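Local coordinates for 2-dehydropantoate 2-reductase (PDB 3WFI), which acts as a D-mandelate dehydrogenase of the ketopantoate reductase family, a Rossmann-fold oxidoreductase that binds NADH, at residues Asn126-Ala131 against Ser144-Leu149; Leu73-Thr78 against Leu101-Gly106; Gly196-Leu201 against His257-Tyr262. One frame throughout, in Å; residues are numbered along the deposited sequence.

Contact 1 of 3, residues Asn126-Ala131 against Ser144-Leu149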
ATOM      1  N   ASN B 126     -11.645 -21.932 -20.288  1.00 27.11           N
ATOM      2  CA  ASN B 126     -12.578 -20.816 -20.397  1.00 30.01           C
ATOM      3  C   ASN B 126     -13.789 -21.322 -21.121  1.00 30.01           C
ATOM      4  O   ASN B 126     -13.659 -22.130 -22.036  1.00 31.35           O
ATOM      5  CB  ASN B 126     -11.962 -19.657 -21.204  1.00 32.61           C
ATOM      6  CG  ASN B 126     -10.782 -19.012 -20.504  1.00 35.11           C
ATOM      7  OD1 ASN B 126      -9.875 -18.485 -21.143  1.00 40.00           O
ATOM      8  ND2 ASN B 126     -10.786 -19.050 -19.180  1.00 37.85           N
ATOM      9  N   THR B 127     -14.966 -20.853 -20.725  1.00 30.31           N
ATOM     10  CA  THR B 127     -16.187 -21.173 -21.455  1.00 30.94           C
ATOM     11  C   THR B 127     -16.807 -19.886 -22.006  1.00 32.23           C
ATOM     12  O   THR B 127     -16.858 -18.875 -21.312  1.00 30.62           O
ATOM     13  CB  THR B 127     -17.216 -21.948 -20.601  1.00 30.03           C
ATOM     14  OG1 THR B 127     -18.448 -22.053 -21.334  1.00 31.39           O
ATOM     15  CG2 THR B 127     -17.482 -21.252 -19.266  1.00 30.31           C
ATOM     16  N   MET B 128     -17.249 -19.936 -23.261  1.00 33.35           N
ATOM     17  CA  MET B 128     -17.881 -18.786 -23.910  1.00 35.25           C
ATOM     18  C   MET B 128     -19.378 -19.006 -24.136  1.00 32.86           C
ATOM     19  O   MET B 128     -20.040 -18.202 -24.793  1.00 33.29           O
ATOM     20  CB  MET B 128     -17.157 -18.441 -25.224  1.00 39.77           C
ATOM     21  CG  MET B 128     -16.014 -17.442 -25.028  1.00 43.86           C
ATOM     22  SD  MET B 128     -14.300 -18.028 -25.056  1.00 53.85           S
ATOM     23  CE  MET B 128     -14.333 -19.626 -24.259  1.00 48.69           C
ATOM     24  N   TRP B 129     -19.911 -20.086 -23.567  1.00 29.80           N
ATOM     25  CA  TRP B 129     -21.351 -20.331 -23.549  1.00 29.61           C
ATOM     26  C   TRP B 129     -22.052 -19.323 -22.653  1.00 29.41           C
ATOM     27  O   TRP B 129     -21.424 -18.747 -21.778  1.00 29.84           O
ATOM     28  CB  TRP B 129     -21.634 -21.753 -23.034  1.00 28.84           C
ATOM     29  CG  TRP B 129     -21.229 -22.799 -24.000  1.00 28.92           C
ATOM     30  CD1 TRP B 129     -20.049 -23.496 -24.020  1.00 28.50           C
ATOM     31  CD2 TRP B 129     -21.993 -23.263 -25.113  1.00 28.78           C
ATOM     32  NE1 TRP B 129     -20.041 -24.369 -25.081  1.00 28.18           N
ATOM     33  CE2 TRP B 129     -21.223 -24.246 -25.767  1.00 28.84           C
ATOM     34  CE3 TRP B 129     -23.253 -22.934 -25.633  1.00 30.13           C
ATOM     35  CZ2 TRP B 129     -21.677 -24.916 -26.909  1.00 29.26           C
ATOM     36  CZ3 TRP B 129     -23.706 -23.604 -26.759  1.00 29.96           C
ATOM     37  CH2 TRP B 129     -22.918 -24.583 -27.386  1.00 30.40           C
ATOM     38  N   THR B 130     -23.353 -19.123 -22.871  1.00 29.59           N
ATOM     39  CA  THR B 130     -24.170 -18.367 -21.933  1.00 29.76           C
ATOM     40  C   THR B 130     -25.249 -19.268 -21.332  1.00 29.37           C
ATOM     41  O   THR B 130     -25.556 -20.337 -21.855  1.00 29.32           O
ATOM     42  CB  THR B 130     -24.807 -17.117 -22.593  1.00 30.24           C
ATOM     43  OG1 THR B 130     -25.666 -17.519 -23.659  1.00 30.74           O
ATOM     44  CG2 THR B 130     -23.735 -16.197 -23.143  1.00 30.45           C
ATOM     45  N   ALA B 131     -25.806 -18.838 -20.207  1.00 30.43           N
ATOM     46  CA  ALA B 131     -26.845 -19.600 -19.515  1.00 31.19           C
ATOM     47  C   ALA B 131     -27.505 -18.720 -18.468  1.00 31.78           C
ATOM     48  O   ALA B 131     -26.835 -17.922 -17.828  1.00 31.59           O
ATOM     49  CB  ALA B 131     -26.246 -20.837 -18.843  1.00 30.47           C
ATOM     50  N   SER B 144     -25.178 -20.132 -29.067  1.00 38.65           N
ATOM     51  CA  SER B 144     -23.999 -20.944 -29.265  1.00 37.87           C
ATOM     52  C   SER B 144     -22.927 -20.580 -28.227  1.00 35.25           C
ATOM     53  O   SER B 144     -23.142 -19.796 -27.282  1.00 34.89           O
ATOM     54  CB  SER B 144     -23.511 -20.808 -30.732  1.00 38.73           C
ATOM     55  OG  SER B 144     -22.952 -19.532 -31.003  1.00 39.47           O
ATOM     56  N   GLY B 145     -21.778 -21.207 -28.387  1.00 34.00           N
ATOM     57  CA  GLY B 145     -20.668 -21.013 -27.474  1.00 32.98           C
ATOM     58  C   GLY B 145     -19.509 -21.939 -27.785  1.00 31.13           C
ATOM     59  O   GLY B 145     -19.491 -22.602 -28.819  1.00 30.62           O
ATOM     60  N   SER B 146     -18.540 -21.968 -26.882  1.00 30.06           N
ATOM     61  CA  SER B 146     -17.366 -22.831 -27.021  1.00 29.08           C
ATOM     62  C   SER B 146     -16.617 -22.965 -25.696  1.00 27.15           C
ATOM     63  O   SER B 146     -16.892 -22.254 -24.731  1.00 25.47           O
ATOM     64  CB  SER B 146     -16.409 -22.255 -28.063  1.00 29.77           C
ATOM     65  OG  SER B 146     -15.811 -21.064 -27.577  1.00 30.44           O
ATOM     66  N   VAL B 147     -15.670 -23.897 -25.678  1.00 25.53           N
ATOM     67  CA  VAL B 147     -14.800 -24.109 -24.536  1.00 24.41           C
ATOM     68  C   VAL B 147     -13.376 -24.265 -25.039  1.00 24.18           C
ATOM     69  O   VAL B 147     -13.131 -24.939 -26.045  1.00 25.13           O
ATOM     70  CB  VAL B 147     -15.203 -25.376 -23.733  1.00 23.95           C
ATOM     71  CG1 VAL B 147     -14.250 -25.605 -22.569  1.00 23.25           C
ATOM     72  CG2 VAL B 147     -16.645 -25.270 -23.243  1.00 24.14           C
ATOM     73  N   GLU B 148     -12.440 -23.646 -24.332  1.00 24.21           N
ATOM     74  CA  GLU B 148     -11.020 -23.818 -24.589  1.00 25.20           C
ATOM     75  C   GLU B 148     -10.378 -24.259 -23.287  1.00 23.97           C
ATOM     76  O   GLU B 148     -10.703 -23.716 -22.228  1.00 23.72           O
ATOM     77  CB  GLU B 148     -10.362 -22.525 -25.080  1.00 27.50           C
ATOM     78  CG  GLU B 148     -10.938 -22.020 -26.402  1.00 30.23           C
ATOM     79  CD  GLU B 148     -10.153 -20.859 -26.984  1.00 32.63           C
ATOM     80  OE1 GLU B 148      -9.361 -20.237 -26.249  1.00 33.14           O
ATOM     81  OE2 GLU B 148     -10.339 -20.572 -28.186  1.00 36.82           O
ATOM     82  N   LEU B 149      -9.487 -25.246 -23.363  1.00 22.48           N
ATOM     83  CA  LEU B 149      -8.901 -25.825 -22.149  1.00 21.60           C
ATOM     84  C   LEU B 149      -7.476 -26.296 -22.349  1.00 20.91           C
ATOM     85  O   LEU B 149      -7.049 -26.569 -23.476  1.00 20.98           O
ATOM     86  CB  LEU B 149      -9.786 -26.968 -21.608  1.00 21.37           C
ATOM     87  CG  LEU B 149      -9.947 -28.251 -22.440  1.00 21.20           C
ATOM     88  CD1 LEU B 149      -8.773 -29.204 -22.236  1.00 21.27           C
ATOM     89  CD2 LEU B 149     -11.244 -28.965 -22.090  1.00 21.23           C
TER
HETATM   90  O   HOH W   1     -24.820 -19.759 -25.327  1.00 29.53           O
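The indole of Trp129 lies flat over the backbone of Gly145, whose CA stands 3.6 Å from the centroid of the Trp129 six-membered ring and 16° off its normal, a CH-pi contact. Gly145 has no side chain to hold the ring off. Over the same face, nearer the rim, comes the amide of Ser146. Trp129 NE1 is 3.4 Å from Ser146 N, but both are donors, so Ser146 N only lies over the ring face without a hydrogen bond to NE1. A chi1 of -70° sets Trp129 CG beside its own backbone N and anti to the carbonyl carbon, swinging the indole across to the facing segment. In the ring plane, at the edge, Val147 CG2 meets Trp129 CD1 at 3.9 Å. The two segments run antiparallel, with Asn126 N to Glu148 O at 2.8 Å and Glu148 N to Asn126 O at 3.0 Å. Past Thr127 and Val147, Met128 N reaches Ser146 O at 2.8 Å in a nearly straight bond (177°), and the bent Met128 side chain folds back toward Ser146 OG. Nearer Ala131, a residue of the NAD(+) site, water 1 accepts from Thr130 N (2.9 Å) and donates to Ser144 O (2.6 Å). Beyond the strand pairs, then, the Met128 N bond, an indole laid over Gly145 and a water hold the segments together, while Leu172 O satisfies the indole N-H and helps fix the ring's rotation.

Contact 2 of 3, residues Leu73-Thr78 against Leu101-Gly106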
ATOM      1  N   LEU B  73     -14.413 -37.367 -13.630  1.00 19.36           N
ATOM      2  CA  LEU B  73     -14.175 -35.968 -13.942  1.00 18.81           C
ATOM      3  C   LEU B  73     -15.020 -35.067 -13.067  1.00 18.04           C
ATOM      4  O   LEU B  73     -16.213 -35.303 -12.886  1.00 16.71           O
ATOM      5  CB  LEU B  73     -14.490 -35.703 -15.412  1.00 18.79           C
ATOM      6  CG  LEU B  73     -14.461 -34.250 -15.909  1.00 19.14           C
ATOM      7  CD1 LEU B  73     -13.048 -33.688 -15.928  1.00 19.13           C
ATOM      8  CD2 LEU B  73     -15.065 -34.196 -17.304  1.00 19.77           C
ATOM      9  N   ILE B  74     -14.381 -34.035 -12.526  1.00 18.09           N
ATOM     10  CA  ILE B  74     -15.073 -32.956 -11.833  1.00 17.27           C
ATOM     11  C   ILE B  74     -14.900 -31.687 -12.666  1.00 17.47           C
ATOM     12  O   ILE B  74     -13.772 -31.280 -12.977  1.00 18.16           O
ATOM     13  CB  ILE B  74     -14.501 -32.743 -10.421  1.00 17.47           C
ATOM     14  CG1 ILE B  74     -14.604 -34.019  -9.592  1.00 17.39           C
ATOM     15  CG2 ILE B  74     -15.206 -31.589  -9.708  1.00 17.64           C
ATOM     16  CD1 ILE B  74     -13.863 -33.944  -8.274  1.00 17.06           C
ATOM     17  N   ILE B  75     -16.011 -31.055 -13.019  1.00 17.68           N
ATOM     18  CA  ILE B  75     -15.983 -29.736 -13.661  1.00 17.79           C
ATOM     19  C   ILE B  75     -16.427 -28.698 -12.635  1.00 18.24           C
ATOM     20  O   ILE B  75     -17.532 -28.770 -12.096  1.00 17.23           O
ATOM     21  CB  ILE B  75     -16.883 -29.669 -14.913  1.00 18.23           C
ATOM     22  CG1 ILE B  75     -16.644 -30.887 -15.804  1.00 18.37           C
ATOM     23  CG2 ILE B  75     -16.622 -28.380 -15.691  1.00 18.36           C
ATOM     24  CD1 ILE B  75     -17.494 -30.918 -17.059  1.00 18.58           C
ATOM     25  N   LEU B  76     -15.540 -27.737 -12.361  1.00 18.89           N
ATOM     26  CA  LEU B  76     -15.731 -26.773 -11.286  1.00 19.42           C
ATOM     27  C   LEU B  76     -16.364 -25.489 -11.803  1.00 19.78           C
ATOM     28  O   LEU B  76     -15.815 -24.854 -12.709  1.00 18.99           O
ATOM     29  CB  LEU B  76     -14.378 -26.420 -10.649  1.00 19.61           C
ATOM     30  CG  LEU B  76     -13.627 -27.532  -9.901  1.00 19.77           C
ATOM     31  CD1 LEU B  76     -12.202 -27.078  -9.630  1.00 20.24           C
ATOM     32  CD2 LEU B  76     -14.317 -27.885  -8.603  1.00 20.64           C
ATOM     33  N   PHE B  77     -17.498 -25.125 -11.206  1.00 20.85           N
ATOM     34  CA  PHE B  77     -18.175 -23.847 -11.451  1.00 23.18           C
ATOM     35  C   PHE B  77     -18.442 -23.169 -10.103  1.00 26.37           C
ATOM     36  O   PHE B  77     -19.581 -22.817  -9.799  1.00 29.55           O
ATOM     37  CB  PHE B  77     -19.528 -24.059 -12.145  1.00 22.95           C
ATOM     38  CG  PHE B  77     -19.423 -24.643 -13.519  1.00 22.71           C
ATOM     39  CD1 PHE B  77     -19.168 -23.825 -14.604  1.00 23.59           C
ATOM     40  CD2 PHE B  77     -19.547 -26.010 -13.725  1.00 23.01           C
ATOM     41  CE1 PHE B  77     -19.044 -24.356 -15.876  1.00 23.65           C
ATOM     42  CE2 PHE B  77     -19.429 -26.547 -15.002  1.00 22.09           C
ATOM     43  CZ  PHE B  77     -19.181 -25.714 -16.073  1.00 22.30           C
ATOM     44  N   THR B  78     -17.412 -23.041  -9.281  1.00 26.75           N
ATOM     45  CA  THR B  78     -17.545 -22.466  -7.945  1.00 29.02           C
ATOM     46  C   THR B  78     -16.647 -21.238  -7.845  1.00 31.09           C
ATOM     47  O   THR B  78     -15.482 -21.302  -8.224  1.00 31.23           O
ATOM     48  CB  THR B  78     -17.106 -23.475  -6.860  1.00 28.90           C
ATOM     49  OG1 THR B  78     -17.992 -24.596  -6.847  1.00 28.74           O
ATOM     50  CG2 THR B  78     -17.129 -22.845  -5.489  1.00 29.68           C
ATOM     51  N   LEU B 101     -11.436 -30.244 -14.139  1.00 19.95           N
ATOM     52  CA  LEU B 101     -11.441 -29.163 -15.120  1.00 21.05           C
ATOM     53  C   LEU B 101     -12.004 -27.927 -14.458  1.00 21.82           C
ATOM     54  O   LEU B 101     -13.166 -27.915 -14.039  1.00 20.91           O
ATOM     55  CB  LEU B 101     -12.292 -29.538 -16.344  1.00 20.84           C
ATOM     56  CG  LEU B 101     -12.549 -28.418 -17.356  1.00 20.89           C
ATOM     57  CD1 LEU B 101     -11.254 -27.859 -17.922  1.00 20.73           C
ATOM     58  CD2 LEU B 101     -13.452 -28.924 -18.472  1.00 21.06           C
ATOM     59  N   CYS B 102     -11.166 -26.903 -14.336  1.00 23.76           N
ATOM     60  CA  CYS B 102     -11.586 -25.650 -13.761  1.00 27.99           C
ATOM     61  C   CYS B 102     -12.032 -24.684 -14.853  1.00 28.14           C
ATOM     62  O   CYS B 102     -11.302 -24.430 -15.809  1.00 26.58           O
ATOM     63  CB  CYS B 102     -10.452 -25.013 -12.955  1.00 30.72           C
ATOM     64  SG  CYS B 102     -11.039 -23.521 -12.130  1.00 39.34           S
ATOM     65  N   LEU B 103     -13.250 -24.182 -14.717  1.00 31.53           N
ATOM     66  CA  LEU B 103     -13.753 -23.135 -15.600  1.00 34.21           C
ATOM     67  C   LEU B 103     -13.908 -21.823 -14.828  1.00 37.54           C
ATOM     68  O   LEU B 103     -14.585 -20.901 -15.282  1.00 40.06           O
ATOM     69  CB  LEU B 103     -15.062 -23.572 -16.261  1.00 34.56           C
ATOM     70  CG  LEU B 103     -15.021 -24.397 -17.538  1.00 34.41           C
ATOM     71  CD1 LEU B 103     -13.671 -25.032 -17.788  1.00 35.14           C
ATOM     72  CD2 LEU B 103     -16.132 -25.427 -17.571  1.00 35.82           C
ATOM     73  N   LEU B 104     -13.237 -21.737 -13.678  1.00 42.37           N
ATOM     74  CA  LEU B 104     -13.124 -20.487 -12.929  1.00 45.43           C
ATOM     75  C   LEU B 104     -12.012 -19.666 -13.576  1.00 47.54           C
ATOM     76  O   LEU B 104     -10.867 -20.110 -13.675  1.00 50.41           O
ATOM     77  CB  LEU B 104     -12.751 -20.715 -11.459  1.00 44.49           C
ATOM     78  CG  LEU B 104     -13.558 -21.312 -10.316  1.00 46.17           C
ATOM     79  CD1 LEU B 104     -13.947 -22.783 -10.405  1.00 44.93           C
ATOM     80  CD2 LEU B 104     -12.754 -21.019  -9.048  1.00 45.68           C
ATOM     81  N   ASN B 105     -12.345 -18.459 -14.007  1.00 55.30           N
ATOM     82  CA  ASN B 105     -11.364 -17.577 -14.615  1.00 58.78           C
ATOM     83  C   ASN B 105     -10.611 -16.838 -13.516  1.00 60.45           C
ATOM     84  O   ASN B 105     -10.972 -15.718 -13.147  1.00 66.36           O
ATOM     85  CB  ASN B 105     -12.050 -16.610 -15.593  1.00 62.72           C
ATOM     86  CG  ASN B 105     -12.817 -17.341 -16.693  1.00 64.12           C
ATOM     87  OD1 ASN B 105     -12.635 -18.547 -16.902  1.00 63.85           O
ATOM     88  ND2 ASN B 105     -13.676 -16.614 -17.401  1.00 65.02           N
ATOM     89  N   GLY B 106      -9.570 -17.486 -12.987  1.00 58.40           N
ATOM     90  CA  GLY B 106      -8.713 -16.884 -11.963  1.00 53.67           C
ATOM     91  C   GLY B 106      -7.371 -17.582 -11.800  1.00 48.48           C
ATOM     92  O   GLY B 106      -7.196 -18.711 -12.242  1.00 48.14           O
TER
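Leu76 and Leu101 belong to neighbouring parallel strands of the Rossmann sheet, 71-76 and 98-102, joined through helix 80-90 in a beta-alpha-beta crossover. Leu101 is gripped at both backbone ends: its N donates to Ile74 O (2.8 Å), and its O accepts from Leu76 N (2.9 Å). One step on, the bond from Leu103 N to Leu76 O is weak at 3.3 Å, as the strands give out. On the face carrying Ile75 and Leu101, the branch methyl Ile75 CG2, anti to its backbone N, meets Leu103 CD2 at 3.5 Å. Leu103 CD2 also lies 3.4 Å from Phe77 CZ, the two side chains running side by side and pointing the same way. Leu103 has a nearly eclipsed chi2 of 17°, consistent with a tight fit. On the reverse face Leu76 CD1 approaches Cys102 CB at 4.3 Å, while Cys102 SG accepts a weak bond from Leu104 N. Helix 10-21 covers the first face, with Leu19 on Ile75 and Phe15 on Leu103; Phe15 also makes an edge-to-face pair with Phe77. Helix 109-113 covers the other through Ile113 and His109, and strand 2-6 flanks 71-76 on its far edge, where Ala6 O binds Thr78 OG1.

Contact 3 of 3, residues Gly196-Leu201 against His257-Tyr262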
ATOM      1  N   GLY B 196      -7.341  -3.544  -6.734  1.00 16.61           N
ATOM      2  CA  GLY B 196      -6.766  -3.073  -5.470  1.00 15.79           C
ATOM      3  C   GLY B 196      -6.440  -1.597  -5.421  1.00 15.62           C
ATOM      4  O   GLY B 196      -6.769  -0.921  -4.434  1.00 15.07           O
ATOM      5  N   LEU B 197      -5.798  -1.086  -6.474  1.00 15.40           N
ATOM      6  CA  LEU B 197      -5.384   0.323  -6.512  1.00 16.03           C
ATOM      7  C   LEU B 197      -6.566   1.267  -6.521  1.00 16.99           C
ATOM      8  O   LEU B 197      -6.569   2.267  -5.797  1.00 17.10           O
ATOM      9  CB  LEU B 197      -4.467   0.599  -7.719  1.00 15.89           C
ATOM     10  CG  LEU B 197      -3.127  -0.128  -7.703  1.00 15.46           C
ATOM     11  CD1 LEU B 197      -2.390   0.067  -9.014  1.00 15.61           C
ATOM     12  CD2 LEU B 197      -2.247   0.293  -6.517  1.00 15.35           C
ATOM     13  N   CYS B 198      -7.599   0.951  -7.310  1.00 18.48           N
ATOM     14  CA  CYS B 198      -8.793   1.819  -7.356  1.00 19.52           C
ATOM     15  C   CYS B 198      -9.542   1.774  -6.036  1.00 19.14           C
ATOM     16  O   CYS B 198     -10.037   2.799  -5.559  1.00 19.33           O
ATOM     17  CB  CYS B 198      -9.740   1.396  -8.472  1.00 20.59           C
ATOM     18  SG  CYS B 198      -9.128   1.788 -10.103  1.00 23.17           S
ATOM     19  N   THR B 199      -9.609   0.577  -5.453  1.00 18.43           N
ATOM     20  CA  THR B 199     -10.278   0.376  -4.177  1.00 18.12           C
ATOM     21  C   THR B 199      -9.609   1.176  -3.063  1.00 18.45           C
ATOM     22  O   THR B 199     -10.283   1.886  -2.311  1.00 17.94           O
ATOM     23  CB  THR B 199     -10.318  -1.115  -3.810  1.00 17.79           C
ATOM     24  OG1 THR B 199     -11.102  -1.812  -4.787  1.00 17.48           O
ATOM     25  CG2 THR B 199     -10.943  -1.316  -2.444  1.00 17.84           C
ATOM     26  N   ILE B 200      -8.286   1.123  -3.002  1.00 18.07           N
ATOM     27  CA  ILE B 200      -7.552   1.843  -1.958  1.00 19.26           C
ATOM     28  C   ILE B 200      -7.504   3.360  -2.187  1.00 18.69           C
ATOM     29  O   ILE B 200      -7.652   4.123  -1.242  1.00 19.26           O
ATOM     30  CB  ILE B 200      -6.113   1.297  -1.794  1.00 19.65           C
ATOM     31  CG1 ILE B 200      -6.165  -0.128  -1.281  1.00 20.27           C
ATOM     32  CG2 ILE B 200      -5.315   2.129  -0.809  1.00 20.63           C
ATOM     33  CD1 ILE B 200      -6.705  -0.242   0.117  1.00 20.83           C
ATOM     34  N   LEU B 201      -7.295   3.787  -3.421  1.00 19.30           N
ATOM     35  CA  LEU B 201      -7.171   5.230  -3.716  1.00 20.25           C
ATOM     36  C   LEU B 201      -8.511   5.948  -3.894  1.00 22.03           C
ATOM     37  O   LEU B 201      -8.552   7.185  -3.919  1.00 21.59           O
ATOM     38  CB  LEU B 201      -6.291   5.443  -4.944  1.00 20.18           C
ATOM     39  CG  LEU B 201      -4.822   5.068  -4.751  1.00 20.28           C
ATOM     40  CD1 LEU B 201      -4.091   4.945  -6.082  1.00 19.99           C
ATOM     41  CD2 LEU B 201      -4.137   6.087  -3.847  1.00 20.09           C
ATOM     42  N   HIS B 257     -15.357   3.442 -15.583  1.00 35.38           N
ATOM     43  CA  HIS B 257     -15.853   2.346 -14.754  1.00 36.67           C
ATOM     44  C   HIS B 257     -14.984   2.164 -13.476  1.00 36.32           C
ATOM     45  O   HIS B 257     -13.751   2.328 -13.494  1.00 36.00           O
ATOM     46  CB  HIS B 257     -15.958   1.109 -15.682  1.00 38.73           C
ATOM     47  CG  HIS B 257     -16.460  -0.159 -15.052  1.00 40.07           C
ATOM     48  ND1 HIS B 257     -15.728  -1.333 -15.043  1.00 40.34           N
ATOM     49  CD2 HIS B 257     -17.657  -0.463 -14.496  1.00 40.82           C
ATOM     50  CE1 HIS B 257     -16.437  -2.290 -14.470  1.00 40.06           C
ATOM     51  NE2 HIS B 257     -17.609  -1.786 -14.124  1.00 40.79           N
ATOM     52  N   TYR B 258     -15.661   1.956 -12.349  1.00 35.44           N
ATOM     53  CA  TYR B 258     -15.021   1.513 -11.114  1.00 34.18           C
ATOM     54  C   TYR B 258     -14.955  -0.012 -11.162  1.00 31.49           C
ATOM     55  O   TYR B 258     -15.961  -0.662 -11.448  1.00 33.35           O
ATOM     56  CB  TYR B 258     -15.807   1.969  -9.884  1.00 34.79           C
ATOM     57  CG  TYR B 258     -15.745   3.455  -9.628  1.00 36.55           C
ATOM     58  CD1 TYR B 258     -14.795   3.992  -8.755  1.00 36.72           C
ATOM     59  CD2 TYR B 258     -16.628   4.331 -10.260  1.00 37.87           C
ATOM     60  CE1 TYR B 258     -14.727   5.354  -8.511  1.00 37.36           C
ATOM     61  CE2 TYR B 258     -16.562   5.701 -10.029  1.00 38.93           C
ATOM     62  CZ  TYR B 258     -15.615   6.200  -9.151  1.00 38.45           C
ATOM     63  OH  TYR B 258     -15.545   7.551  -8.910  1.00 41.11           O
ATOM     64  N   PRO B 259     -13.775  -0.594 -10.884  1.00 28.96           N
ATOM     65  CA  PRO B 259     -13.624  -2.043 -11.082  1.00 28.15           C
ATOM     66  C   PRO B 259     -14.412  -2.869 -10.068  1.00 26.62           C
ATOM     67  O   PRO B 259     -14.807  -2.347  -9.028  1.00 25.88           O
ATOM     68  CB  PRO B 259     -12.108  -2.263 -10.935  1.00 28.78           C
ATOM     69  CG  PRO B 259     -11.627  -1.125 -10.106  1.00 28.39           C
ATOM     70  CD  PRO B 259     -12.519   0.042 -10.444  1.00 28.86           C
ATOM     71  N   SER B 260     -14.620  -4.150 -10.370  1.00 26.28           N
ATOM     72  CA  SER B 260     -15.468  -5.027  -9.540  1.00 25.80           C
ATOM     73  C   SER B 260     -15.110  -5.012  -8.044  1.00 24.99           C
ATOM     74  O   SER B 260     -16.002  -5.027  -7.192  1.00 23.81           O
ATOM     75  CB  SER B 260     -15.431  -6.465 -10.054  1.00 27.45           C
ATOM     76  OG  SER B 260     -14.175  -7.076  -9.825  1.00 29.32           O
ATOM     77  N   MET B 261     -13.818  -4.969  -7.716  1.00 23.09           N
ATOM     78  CA  MET B 261     -13.396  -4.964  -6.297  1.00 21.76           C
ATOM     79  C   MET B 261     -13.870  -3.716  -5.571  1.00 21.90           C
ATOM     80  O   MET B 261     -14.269  -3.781  -4.407  1.00 22.13           O
ATOM     81  CB  MET B 261     -11.873  -5.095  -6.160  1.00 20.67           C
ATOM     82  CG  MET B 261     -11.413  -5.211  -4.698  1.00 20.65           C
ATOM     83  SD  MET B 261      -9.675  -5.634  -4.536  1.00 19.31           S
ATOM     84  CE  MET B 261      -9.639  -7.265  -5.284  1.00 19.98           C
ATOM     85  N   TYR B 262     -13.823  -2.582  -6.263  1.00 22.93           N
ATOM     86  CA  TYR B 262     -14.363  -1.331  -5.745  1.00 23.90           C
ATOM     87  C   TYR B 262     -15.874  -1.453  -5.506  1.00 24.72           C
ATOM     88  O   TYR B 262     -16.379  -1.006  -4.482  1.00 24.86           O
ATOM     89  CB  TYR B 262     -14.052  -0.185  -6.717  1.00 24.53           C
ATOM     90  CG  TYR B 262     -14.490   1.179  -6.249  1.00 25.88           C
ATOM     91  CD1 TYR B 262     -13.575   2.073  -5.724  1.00 26.94           C
ATOM     92  CD2 TYR B 262     -15.821   1.588  -6.348  1.00 26.70           C
ATOM     93  CE1 TYR B 262     -13.967   3.327  -5.295  1.00 27.51           C
ATOM     94  CE2 TYR B 262     -16.223   2.838  -5.924  1.00 26.89           C
ATOM     95  CZ  TYR B 262     -15.292   3.700  -5.392  1.00 28.06           C
ATOM     96  OH  TYR B 262     -15.666   4.939  -4.951  1.00 28.93           O
TER
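Met261 extends from its helix with CG anti to the backbone N (chi1 -175°) and bends only at chi3, whereas Thr199 holds OG1 beside its own backbone N (chi1 -64°), and the two side chains cross at about a right angle. The contact lies in the all-helical C-terminal domain and sets helix 194-201 against the N-terminal end of helix 260-267 and the loop leading into it. Thr199 OG1 lies 3.4 Å from Met261 CG. Thr199 OG1 is also 3.2 Å from Tyr262 N, yet the angle is too poor for a hydrogen bond. Asn195, one turn earlier in helix 194-201, serves both sides, its O pairing with the Thr199 hydroxyl and its OD1 accepting from Met261 N, which links the two helices directly.

Pro259 occupies the N-cap position of helix 260-267 and turns its ring toward Cys198, with Pro259 CG 3.5 Å from Cys198 CB. Pro259 CD is 3.8 Å from Cys198 SG, so the sulfur and the methylene of Cys198 both rest on the proline. Cys198 O meets the edge of the Tyr262 ring, near its plane and 3.6 Å from Tyr262 CD1. One face of the Tyr262 ring is covered by Tyr258 CD1, 3.3 Å above the plane over its centre, and the phenol OH bonds to Asp202 OD1, which helps hold the far end of the side chain.

Another flank of helix 194-201 faces the second subunit, where Ile200 packs on Ile200 of that subunit, while the nearest side-chain atoms of Met261 and Glu273, an NAD(+)-binding residue, are about 5 Å apart. The thioether ends against the first turn of the segment, Met261 SD lying 3.8 Å from Gly196 N.

How the contacts relate
From the N terminus, contact 2 closes first, pairing strands 71-76 and 98-102 around helix 80-90. Contact 1 follows, closing a shorter loop that carries strands 132-135 and 138-140 of the small second sheet. Contact 3 comes last and spans 55 residues, more than half of them helical. The three loops lie in series; none nests or crosses. Contacts 1 and 2 share the nucleotide-binding sheet, strands 98-102 and 122-127 being neighbours, and they touch through a weak hydrogen bond from Asn126 ND2 to Asn105 OD1 and through Leu149 on Leu101. Contact 3 stands apart in the C-terminal domain, its centre about 26 Å from that of contact 2 and about 28 Å from that of contact 1.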